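Local coordinates for blue (Type 1) copper domain protein (Nitrosopumilus maritimus, PDB 5FC9), which holds copper in an open mononuclear type 1 site as a purple cupredoxin domain and probably serves in electron transfer, at residues 43-46 with 52-55. Sequence-based numbering, arbitrary orientation.
Sequences NIQS and KVIQ
Ser46 meets Ile54 through both its backbone and its side chain. The Ile54 amide N donates to Ser46 O at 2.9 Å in a nearly straight bond, although the donor stands 33° from the carbonyl plane. The same oxygen receives a C-H...O contact from Val53 CA, at 3.5 Å. With chi1 at 44°, the Ser46 hydroxyl lies between its own backbone N and carbonyl carbon, which brings OG 2.9 Å from Ile54 O; whether its proton goes there is unsettled. Ser46 OG also bonds to the Phe57 amide, just beyond the second segment. Ile54 CG1 lies over the Ser46 carbonyl, 3.6 Å from its oxygen.

Val53 sets both methyls, CG1 and CG2, against Gln45 CB at 4.0 Å, the two side chains slanting across each other. The Gln45 chain bends at chi2 (-72°), bringing OE1 3.7 Å from Val53 CG1, while the amide oxygen itself is bonded to Asn58 ND2. Asn58 ND2 also bonds to Ile54 O, tying the two segments together from outside. Gln45 and Val53 both touch Tyr81 of strand 76-81, next to the copper ligand Cys82. The contact thus closes the loop that leaves strand 45-47, outermost within this chain in the four-stranded sheet of the cupredoxin beta-sandwich, and returns through 53-54.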
loop_
_atom_site.group_PDB
_atom_site.type_symbol
_atom_site.label_atom_id
_atom_site.label_comp_id
_atom_site.label_asym_id
_atom_site.label_seq_id
_atom_site.Cartn_x
_atom_site.Cartn_y
_atom_site.Cartn_z
ATOM N N ASN A 43 1.588 -19.587 5.506
ATOM C CA ASN A 43 2.072 -20.798 4.858
ATOM C C ASN A 43 3.151 -20.432 3.848
ATOM O O ASN A 43 3.416 -19.252 3.591
ATOM C CB ASN A 43 0.919 -21.591 4.211
ATOM C CG ASN A 43 0.172 -20.797 3.162
ATOM O OD1 ASN A 43 0.761 -20.317 2.203
ATOM N ND2 ASN A 43 -1.130 -20.657 3.341
ATOM N N ILE A 44 3.811 -21.458 3.322
ATOM C CA ILE A 44 4.894 -21.288 2.372
ATOM C C ILE A 44 4.552 -22.106 1.133
ATOM O O ILE A 44 4.457 -23.328 1.207
ATOM C CB ILE A 44 6.250 -21.747 2.961
ATOM C CG1 ILE A 44 6.644 -20.874 4.167
ATOM C CG2 ILE A 44 7.335 -21.728 1.891
ATOM C CD1 ILE A 44 6.867 -19.412 3.833
ATOM N N GLN A 45 4.344 -21.438 0.001
ATOM C CA GLN A 45 4.016 -22.146 -1.243
ATOM C C GLN A 45 4.918 -21.710 -2.380
ATOM O O GLN A 45 5.011 -20.520 -2.686
ATOM C CB GLN A 45 2.562 -21.892 -1.654
ATOM C CG GLN A 45 1.547 -22.083 -0.557
ATOM C CD GLN A 45 1.351 -23.522 -0.205
ATOM O OE1 GLN A 45 1.415 -24.390 -1.069
ATOM N NE2 GLN A 45 1.110 -23.797 1.074
ATOM N N SER A 46 5.544 -22.674 -3.046
ATOM C CA SER A 46 6.294 -22.379 -4.262
ATOM C C SER A 46 5.325 -21.885 -5.341
ATOM O O SER A 46 4.211 -22.401 -5.467
ATOM C CB SER A 46 7.060 -23.625 -4.726
ATOM O OG SER A 46 6.223 -24.759 -4.637
ATOM N N LYS A 52 0.790 -18.321 -9.314
ATOM C CA LYS A 52 -0.012 -19.517 -9.128
ATOM C C LYS A 52 0.832 -20.516 -8.365
ATOM O O LYS A 52 2.039 -20.583 -8.557
ATOM C CB LYS A 52 -0.459 -20.104 -10.471
ATOM C CG LYS A 52 -1.225 -19.113 -11.333
ATOM C CD LYS A 52 -2.482 -18.603 -10.628
ATOM C CE LYS A 52 -3.517 -18.143 -11.649
ATOM N NZ LYS A 52 -3.836 -19.234 -12.620
ATOM N N VAL A 53 0.194 -21.281 -7.488
ATOM C CA VAL A 53 0.929 -22.213 -6.655
ATOM C C VAL A 53 1.345 -23.411 -7.510
ATOM O O VAL A 53 0.525 -23.960 -8.247
ATOM C CB VAL A 53 0.089 -22.679 -5.458
ATOM C CG1 VAL A 53 0.800 -23.791 -4.694
ATOM C CG2 VAL A 53 -0.180 -21.510 -4.517
ATOM N N ILE A 54 2.616 -23.783 -7.431
ATOM C CA ILE A 54 3.110 -24.965 -8.127
ATOM C C ILE A 54 3.556 -25.965 -7.089
ATOM O O ILE A 54 3.794 -25.604 -5.943
ATOM C CB ILE A 54 4.270 -24.640 -9.095
ATOM C CG1 ILE A 54 5.477 -24.058 -8.344
ATOM C CG2 ILE A 54 3.763 -23.730 -10.210
ATOM C CD1 ILE A 54 6.693 -23.744 -9.206
ATOM N N GLN A 55 3.649 -27.233 -7.473
ATOM C CA GLN A 55 3.992 -28.254 -6.495
ATOM C C GLN A 55 5.495 -28.459 -6.456
ATOM O O GLN A 55 6.084 -28.976 -7.392
ATOM C CB GLN A 55 3.269 -29.567 -6.814
ATOM C CG GLN A 55 1.774 -29.412 -7.002
ATOM C CD GLN A 55 1.132 -28.591 -5.894
ATOM O OE1 GLN A 55 1.337 -28.853 -4.711
ATOM N NE2 GLN A 55 0.357 -27.585 -6.278
#